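GCN5-related N-acetyltransferase (PDB 2Q0Y) probably transfers an acyl group, most likely acetyl from acetyl-coenzyme A as in other GNAT-family enzymes, to an acceptor substrate. Local coordinates at residues A[6-9]-A[10-13]; A[41-44]-A[45-49]; A[94-97]-A[98-101]; A[113-116]-A[117-120]. All coordinates share one frame; numbering follows the deposited sequence. Where two conformers were deposited one is given.

All four contacts are local, and none lies deep in the core: contacts 1, 3 and 4 are surface arrangements, and contact 2 is partly buried. Contacts 1 and 2 touch, with Leu12 packing on Arg41 and Leu48 where helix 12-25 meets helix 30-50. Contacts 3 and 4 bracket helix 104-118, at the loop leading into it and at its C-terminal end, their centres about 25 Å apart. Chemistry follows place: the two loops, contacts 1 and 3, bind magnesium and zinc and tie their backbones to aspartate side chains, whereas the two helical contacts, 2 and 4, rely on arginine paired with tryptophan or glutamate and reach the second subunit.

Contact 1: residues A[6-9]-A[10-13]; sequences PLCI and DDLE. With MG (magnesium ion), chain D.
Cys8 and Asp11 are joined twice in the turn that leads from strand 2-6 into helix 12-25, the first strand and first helix of the GNAT fold. The backbone N of Cys8 donates to Asp11 OD2 at 2.8 Å, meeting the carboxylate on its anti side and well out of its plane. In return Asp11 N donates to Cys8 O at 3.0 Å. Asp11 occupies the N-cap position, yet its carboxylate turns back to the loop instead of capping the helix. Its CG stands opposite its own carbonyl carbon and next to its N (chi1 -65°), which swings OD2 back over Leu7 and Cys8. Leu7 flanks this acid, with CD2 3.5 Å from Asp11 CB, and Arg5 forms a salt bridge with the same OD2, so one oxygen of this buried residue is held by a backbone N-H and a guanidinium. A weak bond from Leu12 N to Ile9 O adds to the turn.

Cys8 SG, wedged between its own N and carbonyl carbon (chi1 68°), reaches the magnesium ion. Asp10 OD2 joins it, and the two clasp the metal across the turn. One more atom from outside the turn also binds the ion. The ion lies 2.6 Å from Cys8 SG and 2.4 Å from Asp10 OD2.

Contact 2: residues A[41-44]-A[45-49]; sequences RDWL and LPRLA
Trp43 and Arg47, one turn apart on helix 30-50, form the close-packed part of this contact, a cation-pi stack. The guanidinium lies flat on the indole, planes 8° apart, with CZ of Arg47 3.6 Å from the centroid of the five-membered ring of Trp43. Further back along the same side chain, Arg47 CD rests over the six-membered ring, a CH-pi contact of 3.5 Å to its centroid, so both rings are covered on one face. The arginine chain runs extended from CG to NE and crosses the indole nearly at a right angle. Its rotation is fixed by a second hold: NH1 donates to Trp43 O at 2.8 Å, with the oxygen near the guanidinium plane.

Leu44 and Leu48 pack less closely, CD1 of Leu44 standing 3.9 Å from CG of Leu48, and Leu44 continues onto Leu12 and Val15 of helix 12-25. The solvent side is looser still at the exposed side chains of Asp42 and Leu45. Pro46, also exposed, marks a kink: it has no N-H to give to Asp42 O, and its CD presses to 3.2 Å from that oxygen; Leu48 N nonetheless bonds Leu44 O at 2.9 Å.

Across the dimer, Trp43 packs on Pro77 of the second subunit. The indole face and the Trp43 carbonyl probably both help to stabilise the arginine charge, with a weak contribution from the long ion pair to Glu74 of that subunit.

Contact 3: residues A[94-97]-A[98-101]; sequences YVDP and SHRE. With ZN (zinc ion), chain B.
Asp96 and His99 meet through a straight hydrogen bond in the loop that follows strand 86-95: His99 ND1 donates to Asp96 OD2 at 2.8 Å, the oxygen lying in the imidazole plane at the ring edge. The same OD2 accepts Ser98 N at 3.1 Å, and the two donors come from opposite faces of the carboxylate. Swung away from its own N (chi1 174°), the Asp96 carboxylate reaches across the turn to both donors. Its carbonyl is engaged as well, accepting His99 N at 2.9 Å.

With ND1 committed to the aspartate, NE2 of His99 is left to bind the zinc ion at 2.0 Å, and Glu60 supplies another ligand. Asp96 is thus a second-shell residue that fixes the rotation of the imidazole, and its charge would probably make the ring a stronger ligand.

Arg100 satisfies the last carbonyl of the strand. Its extended side chain runs back past Val95, and NE and NH2 both donate to Val95 O, each at 2.8 Å, a side-on grip on one oxygen lying close to the guanidinium plane. Pro97 CA sits over one face of that group, toward its rim. NH2 also forms a salt bridge with Glu25, whose other carboxylate oxygen is hydrogen-bonded to Tyr94 OH. A water links Pro97 O to Arg100 N, donating to the former and accepting from the latter.

Glu25 thereby ties the loop to helix 12-25, while Val95 and His99 pack on Ile104 of helix 104-118 and on Ala66 and Leu65, respectively, of strand 63-74.

Contact 4: residues A[113-116]-A[117-120]; sequences EAEF and AERG
Glu115 and Arg119 form an i to i+4 salt bridge at the C-terminal end of helix 104-118. Arg119 NE donates to Glu115 OE2 at 2.8 Å, using the oxygen's anti lone pair and lying with it close to the guanidinium plane; NH2 adds a weak bond to the same atom at 3.2 Å. The two planes are 81° apart, and both donors converge on OE2 in place of a two-oxygen, side-by-side pairing. A bend at chi2 (68°) brings the Glu115 carboxylate round to the arginine.

Like charges also meet. Glu115 OE1 lies 3.0 Å from Glu118 OE1, a close approach that the neighbouring arginine probably offsets in part.

Backbone bonds carry the helix on: Ala117 N to Glu113 O, Glu118 N to Ala114 O and Arg119 N to Glu115 O.

Apolar contacts involve buried Phe116, which packs on Leu70 of strand 63-74 and on Ile151 of the second subunit. Glu113 OE2 accepts a hydrogen bond from Trp141 NE1 of the same chain, and OE1 forms a salt bridge with Lys149 of the second subunit.

Gly120 N-H donates to Ala117 O at 3.0 Å; with its positive phi (71°), Gly120 closes the helix in a Schellman motif, within the beta-alpha-beta crossover from strand 86-95 to strand 123-127.

Contact 1: residues A[6-9]-A[10-13]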
ATOM      1  N   PRO A   6      -1.366 -20.974  14.303  1.00 13.57           N
ATOM      2  CA  PRO A   6      -1.434 -20.408  12.967  1.00 12.28           C
ATOM      3  C   PRO A   6      -2.856 -20.492  12.408  1.00 12.01           C
ATOM      4  O   PRO A   6      -3.615 -21.405  12.740  1.00 10.71           O
ATOM      5  CB  PRO A   6      -0.519 -21.308  12.131  1.00 14.77           C
ATOM      6  CG  PRO A   6      -0.009 -22.348  13.013  1.00 13.94           C
ATOM      7  CD  PRO A   6      -0.596 -22.231  14.369  1.00 12.21           C
ATOM      8  N   LEU A   7      -3.208 -19.533  11.557  1.00 13.70           N
ATOM      9  CA  LEU A   7      -4.426 -19.604  10.784  1.00 13.10           C
ATOM     10  C   LEU A   7      -4.399 -20.814   9.893  1.00 14.98           C
ATOM     11  O   LEU A   7      -3.322 -21.239   9.447  1.00 15.96           O
ATOM     12  CB  LEU A   7      -4.514 -18.387   9.865  1.00 15.84           C
ATOM     13  CG  LEU A   7      -5.224 -17.100  10.196  1.00 21.49           C
ATOM     14  CD1 LEU A   7      -5.175 -16.267   8.906  1.00 25.37           C
ATOM     15  CD2 LEU A   7      -6.637 -17.291  10.655  1.00 16.16           C
ATOM     16  N   CYS A   8      -5.571 -21.373   9.625  1.00 15.31           N
ATOM     17  CA  CYS A   8      -5.705 -22.453   8.670  1.00 16.57           C
ATOM     18  C   CYS A   8      -6.894 -22.189   7.760  1.00 17.91           C
ATOM     19  O   CYS A   8      -7.632 -21.221   7.947  1.00 15.58           O
ATOM     20  CB  CYS A   8      -5.870 -23.788   9.381  1.00 15.38           C
ATOM     21  SG  CYS A   8      -7.387 -23.961  10.254  1.00 21.00           S
ATOM     22  N   ILE A   9      -7.088 -23.055   6.770  1.00 19.67           N
ATOM     23  CA  ILE A   9      -8.151 -22.827   5.789  1.00 20.19           C
ATOM     24  C   ILE A   9      -9.540 -22.812   6.429  1.00 18.77           C
ATOM     25  O   ILE A   9     -10.454 -22.159   5.936  1.00 19.24           O
ATOM     26  CB  ILE A   9      -8.091 -23.831   4.608  1.00 21.50           C
ATOM     27  CG1 ILE A   9      -8.283 -25.272   5.093  1.00 23.37           C
ATOM     28  CG2 ILE A   9      -6.771 -23.697   3.869  1.00 24.98           C
ATOM     29  CD1 ILE A   9      -8.397 -26.294   3.960  1.00 26.95           C
ATOM     30  N   ASP A  10      -9.692 -23.501   7.555  1.00 17.97           N
ATOM     31  CA  ASP A  10     -10.982 -23.566   8.226  1.00 19.11           C
ATOM     32  C   ASP A  10     -11.337 -22.279   8.971  1.00 16.10           C
ATOM     33  O   ASP A  10     -12.408 -22.168   9.542  1.00 15.64           O
ATOM     34  CB  ASP A  10     -10.991 -24.747   9.180  1.00 22.76           C
ATOM     35  CG  ASP A  10     -10.729 -26.065   8.461  1.00 31.32           C
ATOM     36  OD1 ASP A  10     -11.531 -26.408   7.558  1.00 31.55           O
ATOM     37  OD2 ASP A  10      -9.695 -26.716   8.767  1.00 44.93           O
ATOM     38  N   ASP A  11     -10.424 -21.315   8.976  1.00 14.47           N
ATOM     39  CA  ASP A  11     -10.650 -20.034   9.621  1.00 13.38           C
ATOM     40  C   ASP A  11     -11.235 -18.996   8.669  1.00 12.72           C
ATOM     41  O   ASP A  11     -11.296 -17.826   9.008  1.00 11.56           O
ATOM     42  CB  ASP A  11      -9.333 -19.515  10.213  1.00 12.11           C
ATOM     43  CG  ASP A  11      -8.811 -20.399  11.318  1.00 18.38           C
ATOM     44  OD1 ASP A  11      -9.626 -20.918  12.111  1.00 14.04           O
ATOM     45  OD2 ASP A  11      -7.592 -20.592  11.393  1.00 15.75           O
ATOM     46  N   LEU A  12     -11.669 -19.408   7.479  1.00 12.37           N
ATOM     47  CA  LEU A  12     -12.272 -18.474   6.529  1.00 12.78           C
ATOM     48  C   LEU A  12     -13.317 -17.581   7.188  1.00 12.80           C
ATOM     49  O   LEU A  12     -13.234 -16.361   7.099  1.00 12.26           O
ATOM     50  CB  LEU A  12     -12.915 -19.234   5.356  1.00 11.43           C
ATOM     51  CG  LEU A  12     -13.571 -18.380   4.274  1.00 15.78           C
ATOM     52  CD1 LEU A  12     -12.505 -17.698   3.435  1.00 19.18           C
ATOM     53  CD2 LEU A  12     -14.475 -19.207   3.401  1.00 15.41           C
ATOM     54  N   GLU A  13     -14.302 -18.185   7.849  1.00 12.13           N
ATOM     55  CA  GLU A  13     -15.395 -17.405   8.427  0.50 13.21           C
ATOM     56  C   GLU A  13     -14.903 -16.495   9.551  1.00 13.23           C
ATOM     57  O   GLU A  13     -15.345 -15.346   9.668  1.00 11.29           O
ATOM     58  CB  GLU A  13     -16.509 -18.316   8.918  0.50 14.44           C
ATOM     59  CG  GLU A  13     -17.264 -18.987   7.795  0.50 17.46           C
TER
HETATM   60 MG    MG D 155      -7.815 -26.505  10.179  1.00 41.35          MG

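Contact 2: residues A[41-44]-A[45-49]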
ATOM      1  N   ARG A  41     -14.767 -12.430   1.012  1.00 11.91           N
ATOM      2  CA  ARG A  41     -14.707 -13.878   1.244  1.00 12.62           C
ATOM      3  C   ARG A  41     -14.146 -14.595   0.019  1.00 12.94           C
ATOM      4  O   ARG A  41     -13.299 -15.482   0.145  1.00 13.46           O
ATOM      5  CB  ARG A  41     -16.098 -14.415   1.573  1.00 12.07           C
ATOM      6  CG  ARG A  41     -16.175 -15.884   1.941  1.00 19.93           C
ATOM      7  CD  ARG A  41     -17.588 -16.199   2.401  1.00 25.14           C
ATOM      8  NE  ARG A  41     -17.729 -17.494   3.066  1.00 38.30           N
ATOM      9  CZ  ARG A  41     -17.812 -17.700   4.388  1.00 43.61           C
ATOM     10  NH1 ARG A  41     -17.746 -16.697   5.271  1.00 42.21           N
ATOM     11  NH2 ARG A  41     -17.958 -18.949   4.834  1.00 46.20           N
ATOM     12  N   ASP A  42     -14.618 -14.201  -1.160  1.00 12.72           N
ATOM     13  CA  ASP A  42     -14.175 -14.812  -2.420  1.00 14.78           C
ATOM     14  C   ASP A  42     -12.704 -14.532  -2.699  1.00 15.42           C
ATOM     15  O   ASP A  42     -12.002 -15.381  -3.240  1.00 16.63           O
ATOM     16  CB  ASP A  42     -15.035 -14.329  -3.600  1.00 14.98           C
ATOM     17  CG  ASP A  42     -16.501 -14.768  -3.490  1.00 16.01           C
ATOM     18  OD1 ASP A  42     -16.843 -15.607  -2.635  1.00 21.43           O
ATOM     19  OD2 ASP A  42     -17.328 -14.258  -4.271  1.00 20.52           O
ATOM     20  N   TRP A  43     -12.240 -13.359  -2.285  1.00 11.69           N
ATOM     21  CA  TRP A  43     -10.838 -12.972  -2.392  1.00 13.88           C
ATOM     22  C   TRP A  43      -9.993 -13.816  -1.431  1.00 13.71           C
ATOM     23  O   TRP A  43      -8.900 -14.252  -1.786  1.00 12.52           O
ATOM     24  CB  TRP A  43     -10.678 -11.484  -2.065  1.00 13.48           C
ATOM     25  CG  TRP A  43      -9.259 -10.974  -2.010  1.00 15.93           C
ATOM     26  CD1 TRP A  43      -8.527 -10.456  -3.045  1.00 15.84           C
ATOM     27  CD2 TRP A  43      -8.415 -10.910  -0.853  1.00 12.95           C
ATOM     28  NE1 TRP A  43      -7.285 -10.085  -2.605  1.00 14.79           N
ATOM     29  CE2 TRP A  43      -7.178 -10.364  -1.270  1.00 15.82           C
ATOM     30  CE3 TRP A  43      -8.574 -11.279   0.481  1.00 12.30           C
ATOM     31  CZ2 TRP A  43      -6.132 -10.174  -0.404  1.00 13.70           C
ATOM     32  CZ3 TRP A  43      -7.525 -11.109   1.344  1.00 13.49           C
ATOM     33  CH2 TRP A  43      -6.316 -10.564   0.905  1.00 16.17           C
ATOM     34  N   LEU A  44     -10.480 -13.995  -0.203  1.00 11.70           N
ATOM     35  CA  LEU A  44      -9.677 -14.628   0.846  1.00 11.84           C
ATOM     36  C   LEU A  44      -9.497 -16.131   0.634  1.00 13.09           C
ATOM     37  O   LEU A  44      -8.426 -16.697   0.925  1.00 13.37           O
ATOM     38  CB  LEU A  44     -10.305 -14.383   2.220  1.00 10.95           C
ATOM     39  CG  LEU A  44      -9.619 -15.036   3.420  1.00  9.64           C
ATOM     40  CD1 LEU A  44      -8.170 -14.557   3.507  1.00 15.71           C
ATOM     41  CD2 LEU A  44     -10.345 -14.727   4.700  1.00 13.67           C
ATOM     42  N   LEU A  45     -10.560 -16.793   0.188  1.00 14.15           N
ATOM     43  CA  LEU A  45     -10.558 -18.239   0.074  1.00 17.37           C
ATOM     44  C   LEU A  45      -9.298 -18.822  -0.594  1.00 16.11           C
ATOM     45  O   LEU A  45      -8.632 -19.660   0.002  1.00 15.04           O
ATOM     46  CB  LEU A  45     -11.837 -18.707  -0.634  1.00 18.61           C
ATOM     47  CG  LEU A  45     -12.018 -20.191  -0.940  1.00 22.25           C
ATOM     48  CD1 LEU A  45     -12.245 -20.983   0.311  1.00 28.28           C
ATOM     49  CD2 LEU A  45     -13.203 -20.357  -1.890  1.00 25.21           C
ATOM     50  N   PRO A  46      -8.980 -18.412  -1.836  1.00 16.86           N
ATOM     51  CA  PRO A  46      -7.787 -18.989  -2.470  1.00 16.10           C
ATOM     52  C   PRO A  46      -6.463 -18.603  -1.824  1.00 15.36           C
ATOM     53  O   PRO A  46      -5.468 -19.309  -1.996  1.00 15.04           O
ATOM     54  CB  PRO A  46      -7.841 -18.431  -3.891  1.00 17.69           C
ATOM     55  CG  PRO A  46      -8.664 -17.203  -3.777  1.00 16.91           C
ATOM     56  CD  PRO A  46      -9.682 -17.483  -2.748  1.00 14.87           C
ATOM     57  N   ARG A  47      -6.446 -17.483  -1.107  1.00 14.50           N
ATOM     58  CA  ARG A  47      -5.238 -16.988  -0.494  1.00 13.41           C
ATOM     59  C   ARG A  47      -4.950 -17.649   0.850  1.00 13.70           C
ATOM     60  O   ARG A  47      -3.795 -17.778   1.219  1.00 14.13           O
ATOM     61  CB  ARG A  47      -5.333 -15.478  -0.338  1.00 14.56           C
ATOM     62  CG  ARG A  47      -5.337 -14.785  -1.689  1.00 14.47           C
ATOM     63  CD  ARG A  47      -5.540 -13.318  -1.588  1.00 17.55           C
ATOM     64  NE  ARG A  47      -5.258 -12.692  -2.884  1.00 18.97           N
ATOM     65  CZ  ARG A  47      -6.063 -12.744  -3.945  1.00 23.17           C
ATOM     66  NH1 ARG A  47      -7.246 -13.367  -3.901  1.00 19.18           N
ATOM     67  NH2 ARG A  47      -5.686 -12.148  -5.072  1.00 26.23           N
ATOM     68  N   LEU A  48      -5.981 -18.050   1.588  1.00 15.36           N
ATOM     69  CA  LEU A  48      -5.780 -18.968   2.723  1.00 17.63           C
ATOM     70  C   LEU A  48      -5.229 -20.284   2.220  1.00 17.99           C
ATOM     71  O   LEU A  48      -4.329 -20.856   2.829  1.00 19.46           O
ATOM     72  CB  LEU A  48      -7.082 -19.276   3.474  1.00 18.06           C
ATOM     73  CG  LEU A  48      -7.568 -18.265   4.495  1.00 21.83           C
ATOM     74  CD1 LEU A  48      -8.888 -18.750   5.068  1.00 19.33           C
ATOM     75  CD2 LEU A  48      -6.551 -18.055   5.605  1.00 24.07           C
ATOM     76  N   ALA A  49      -5.792 -20.755   1.110  1.00 16.61           N
ATOM     77  CA  ALA A  49      -5.408 -22.021   0.502  1.00 19.16           C
ATOM     78  C   ALA A  49      -3.947 -22.071   0.112  1.00 20.26           C
ATOM     79  O   ALA A  49      -3.279 -23.067   0.372  1.00 21.69           O
ATOM     80  CB  ALA A  49      -6.263 -22.295  -0.716  1.00 19.44           C
TER

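Contact 3: residues A[94-97]-A[98-101]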
ATOM      1  N   TYR A  94      -8.046  -8.077  15.139  1.00 11.50           N
ATOM      2  CA  TYR A  94      -9.275  -7.920  15.905  1.00  9.89           C
ATOM      3  C   TYR A  94      -9.127  -8.681  17.206  1.00  9.76           C
ATOM      4  O   TYR A  94      -8.693  -9.842  17.208  1.00  9.21           O
ATOM      5  CB  TYR A  94     -10.505  -8.418  15.160  1.00 10.10           C
ATOM      6  CG  TYR A  94     -11.782  -8.110  15.923  1.00  9.86           C
ATOM      7  CD1 TYR A  94     -12.280  -6.799  15.984  1.00  8.54           C
ATOM      8  CD2 TYR A  94     -12.462  -9.101  16.623  1.00 12.20           C
ATOM      9  CE1 TYR A  94     -13.433  -6.507  16.692  1.00  9.69           C
ATOM     10  CE2 TYR A  94     -13.605  -8.823  17.347  1.00 11.86           C
ATOM     11  CZ  TYR A  94     -14.094  -7.514  17.382  1.00  8.51           C
ATOM     12  OH  TYR A  94     -15.233  -7.248  18.098  1.00  9.99           O
ATOM     13  N   VAL A  95      -9.504  -8.028  18.303  1.00 10.06           N
ATOM     14  CA  VAL A  95      -9.525  -8.668  19.614  1.00  7.87           C
ATOM     15  C   VAL A  95     -10.926  -8.574  20.225  1.00  8.56           C
ATOM     16  O   VAL A  95     -11.517  -7.493  20.298  1.00  7.99           O
ATOM     17  CB  VAL A  95      -8.483  -8.034  20.582  1.00  8.84           C
ATOM     18  CG1 VAL A  95      -8.491  -8.746  21.917  1.00 10.35           C
ATOM     19  CG2 VAL A  95      -7.081  -8.056  20.005  1.00  9.67           C
ATOM     20  N   ASP A  96     -11.455  -9.704  20.691  1.00  8.32           N
ATOM     21  CA  ASP A  96     -12.756  -9.739  21.371  1.00  9.42           C
ATOM     22  C   ASP A  96     -12.851  -8.603  22.398  1.00  8.40           C
ATOM     23  O   ASP A  96     -11.955  -8.438  23.203  1.00 10.45           O
ATOM     24  CB  ASP A  96     -12.963 -11.072  22.091  1.00 10.35           C
ATOM     25  CG  ASP A  96     -14.232 -11.103  22.917  1.00 16.25           C
ATOM     26  OD1 ASP A  96     -15.313 -11.184  22.316  1.00 11.26           O
ATOM     27  OD2 ASP A  96     -14.162 -11.047  24.165  1.00 15.83           O
ATOM     28  N   PRO A  97     -13.943  -7.818  22.366  1.00  9.25           N
ATOM     29  CA  PRO A  97     -14.115  -6.684  23.247  1.00  8.58           C
ATOM     30  C   PRO A  97     -13.998  -6.948  24.745  1.00 10.24           C
ATOM     31  O   PRO A  97     -13.692  -6.022  25.503  1.00 13.73           O
ATOM     32  CB  PRO A  97     -15.533  -6.208  22.908  1.00 10.00           C
ATOM     33  CG  PRO A  97     -15.754  -6.601  21.556  1.00 11.88           C
ATOM     34  CD  PRO A  97     -15.031  -7.895  21.381  1.00  9.47           C
ATOM     35  N   SER A  98     -14.282  -8.170  25.179  1.00  7.19           N
ATOM     36  CA  SER A  98     -14.153  -8.527  26.585  1.00  7.45           C
ATOM     37  C   SER A  98     -12.782  -9.028  26.989  1.00  8.73           C
ATOM     38  O   SER A  98     -12.600  -9.416  28.143  1.00  9.36           O
ATOM     39  CB  SER A  98     -15.202  -9.556  26.945  1.00  9.49           C
ATOM     40  OG  SER A  98     -16.472  -8.962  26.761  1.00 10.46           O
ATOM     41  N   HIS A  99     -11.825  -8.989  26.069  1.00  7.84           N
ATOM     42  CA  HIS A  99     -10.482  -9.491  26.306  1.00  8.21           C
ATOM     43  C   HIS A  99      -9.406  -8.509  25.867  1.00  8.53           C
ATOM     44  O   HIS A  99      -8.326  -8.924  25.420  1.00  9.81           O
ATOM     45  CB  HIS A  99     -10.319 -10.855  25.619  1.00  6.85           C
ATOM     46  CG  HIS A  99     -11.097 -11.938  26.295  1.00  6.60           C
ATOM     47  ND1 HIS A  99     -12.425 -12.173  26.018  1.00  7.48           N
ATOM     48  CD2 HIS A  99     -10.753 -12.813  27.266  1.00  9.69           C
ATOM     49  CE1 HIS A  99     -12.859 -13.164  26.779  1.00  9.98           C
ATOM     50  NE2 HIS A  99     -11.869 -13.564  27.554  1.00  8.33           N
ATOM     51  N   ARG A 100      -9.686  -7.213  26.035  1.00  9.78           N
ATOM     52  CA  ARG A 100      -8.760  -6.177  25.588  1.00 12.82           C
ATOM     53  C   ARG A 100      -7.782  -5.628  26.634  1.00 14.81           C
ATOM     54  O   ARG A 100      -6.971  -4.746  26.328  1.00 15.39           O
ATOM     55  CB  ARG A 100      -9.540  -5.051  24.924  1.00 13.33           C
ATOM     56  CG  ARG A 100     -10.034  -5.512  23.585  1.00 14.96           C
ATOM     57  CD  ARG A 100     -10.826  -4.483  22.874  1.00 14.64           C
ATOM     58  NE  ARG A 100     -11.356  -5.043  21.643  1.00 13.84           N
ATOM     59  CZ  ARG A 100     -12.276  -4.435  20.913  1.00 18.07           C
ATOM     60  NH1 ARG A 100     -12.697  -3.227  21.260  1.00 16.25           N
ATOM     61  NH2 ARG A 100     -12.766  -5.022  19.845  1.00 12.38           N
ATOM     62  N   GLU A 101      -7.799  -6.173  27.833  1.00 15.81           N
ATOM     63  CA  GLU A 101      -6.856  -5.710  28.848  1.00 19.23           C
ATOM     64  C   GLU A 101      -5.870  -6.806  29.241  1.00 19.16           C
ATOM     65  O   GLU A 101      -5.501  -6.939  30.413  1.00 19.67           O
ATOM     66  CB  GLU A 101      -7.630  -5.196  30.067  1.00 21.66           C
ATOM     67  CG  GLU A 101      -8.686  -4.127  29.736  1.00 29.59           C
ATOM     68  CD  GLU A 101      -8.121  -2.928  28.950  1.00 43.67           C
ATOM     69  OE1 GLU A 101      -6.890  -2.681  29.000  1.00 47.73           O
ATOM     70  OE2 GLU A 101      -8.920  -2.224  28.285  1.00 51.61           O
TER
HETATM   71 ZN    ZN B 153     -11.803 -15.086  28.839  1.00 17.96          ZN
HETATM   72  O   HOH W   1     -11.805  -5.913  27.549  1.00 21.27           O

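Contact 4: residues A[113-116]-A[117-120]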
ATOM      1  N   GLU A 113       5.197  -9.513  13.421  1.00 10.83           N
ATOM      2  CA  GLU A 113       6.507  -8.917  13.152  1.00 10.68           C
ATOM      3  C   GLU A 113       7.627  -9.980  13.145  1.00 12.73           C
ATOM      4  O   GLU A 113       8.520  -9.932  12.303  1.00 12.55           O
ATOM      5  CB  GLU A 113       6.833  -7.823  14.148  1.00 11.13           C
ATOM      6  CG  GLU A 113       5.894  -6.620  14.029  1.00 12.31           C
ATOM      7  CD  GLU A 113       6.164  -5.532  15.054  1.00 12.47           C
ATOM      8  OE1 GLU A 113       7.214  -5.550  15.738  1.00 17.09           O
ATOM      9  OE2 GLU A 113       5.274  -4.678  15.199  1.00 15.58           O
ATOM     10  N   ALA A 114       7.561 -10.935  14.068  1.00 12.17           N
ATOM     11  CA  ALA A 114       8.555 -12.014  14.138  1.00 13.25           C
ATOM     12  C   ALA A 114       8.508 -12.906  12.899  1.00 13.29           C
ATOM     13  O   ALA A 114       9.544 -13.377  12.433  1.00 12.50           O
ATOM     14  CB  ALA A 114       8.342 -12.847  15.375  1.00 14.53           C
ATOM     15  N   GLU A 115       7.301 -13.142  12.384  1.00 12.35           N
ATOM     16  CA  GLU A 115       7.127 -13.908  11.162  1.00 11.33           C
ATOM     17  C   GLU A 115       7.789 -13.187   9.987  1.00 11.88           C
ATOM     18  O   GLU A 115       8.503 -13.802   9.212  1.00 11.55           O
ATOM     19  CB  GLU A 115       5.646 -14.168  10.901  1.00 12.01           C
ATOM     20  CG  GLU A 115       5.378 -14.989   9.680  1.00 13.67           C
ATOM     21  CD  GLU A 115       5.845 -16.433   9.817  1.00 15.08           C
ATOM     22  OE1 GLU A 115       5.958 -16.916  10.953  1.00 14.37           O
ATOM     23  OE2 GLU A 115       6.100 -17.077   8.765  1.00 18.01           O
ATOM     24  N   PHE A 116       7.593 -11.873   9.885  1.00  9.94           N
ATOM     25  CA  PHE A 116       8.275 -11.089   8.852  1.00 10.16           C
ATOM     26  C   PHE A 116       9.803 -11.182   9.001  1.00  9.44           C
ATOM     27  O   PHE A 116      10.522 -11.315   8.012  1.00  9.61           O
ATOM     28  CB  PHE A 116       7.857  -9.609   8.892  1.00 10.71           C
ATOM     29  CG  PHE A 116       6.459  -9.336   8.401  1.00 10.65           C
ATOM     30  CD1 PHE A 116       5.890 -10.060   7.354  1.00 13.64           C
ATOM     31  CD2 PHE A 116       5.724  -8.322   8.978  1.00 12.75           C
ATOM     32  CE1 PHE A 116       4.610  -9.791   6.920  1.00 16.11           C
ATOM     33  CE2 PHE A 116       4.423  -8.053   8.542  1.00 14.49           C
ATOM     34  CZ  PHE A 116       3.879  -8.791   7.511  1.00 11.31           C
ATOM     35  N   ALA A 117      10.289 -11.144  10.236  1.00  8.57           N
ATOM     36  CA  ALA A 117      11.728 -11.258  10.494  1.00  9.31           C
ATOM     37  C   ALA A 117      12.276 -12.614  10.033  1.00  9.45           C
ATOM     38  O   ALA A 117      13.315 -12.681   9.394  1.00 10.75           O
ATOM     39  CB  ALA A 117      12.046 -11.027  11.932  1.00 11.04           C
ATOM     40  N   GLU A 118      11.568 -13.680  10.380  1.00  9.89           N
ATOM     41  CA  GLU A 118      11.908 -15.029   9.948  1.00 11.50           C
ATOM     42  C   GLU A 118      11.979 -15.127   8.425  1.00 10.88           C
ATOM     43  O   GLU A 118      12.836 -15.836   7.886  1.00 13.01           O
ATOM     44  CB  GLU A 118      10.863 -16.010  10.485  1.00 11.19           C
ATOM     45  CG  GLU A 118      11.027 -17.453  10.037  1.00 13.55           C
ATOM     46  CD  GLU A 118       9.872 -18.331  10.519  1.00 17.10           C
ATOM     47  OE1 GLU A 118       8.802 -17.788  10.793  1.00 18.98           O
ATOM     48  OE2 GLU A 118      10.034 -19.552  10.649  1.00 23.69           O
ATOM     49  N   ARG A 119      11.090 -14.409   7.750  1.00 10.25           N
ATOM     50  CA  ARG A 119      11.022 -14.406   6.303  1.00 11.62           C
ATOM     51  C   ARG A 119      12.011 -13.427   5.657  1.00 12.91           C
ATOM     52  O   ARG A 119      12.066 -13.326   4.427  1.00 13.13           O
ATOM     53  CB  ARG A 119       9.584 -14.117   5.854  1.00 12.88           C
ATOM     54  CG  ARG A 119       8.589 -15.204   6.247  1.00 13.64           C
ATOM     55  CD  ARG A 119       7.194 -14.807   5.817  1.00 16.34           C
ATOM     56  NE  ARG A 119       6.190 -15.771   6.251  1.00 13.32           N
ATOM     57  CZ  ARG A 119       5.032 -15.993   5.642  1.00 20.93           C
ATOM     58  NH1 ARG A 119       4.715 -15.345   4.525  1.00 24.81           N
ATOM     59  NH2 ARG A 119       4.179 -16.873   6.154  1.00 20.67           N
ATOM     60  N   GLY A 120      12.789 -12.710   6.470  1.00 12.12           N
ATOM     61  CA  GLY A 120      13.816 -11.795   5.947  1.00 12.34           C
ATOM     62  C   GLY A 120      13.263 -10.556   5.284  1.00 13.06           C
ATOM     63  O   GLY A 120      13.903  -9.980   4.392  1.00 15.44           O
TER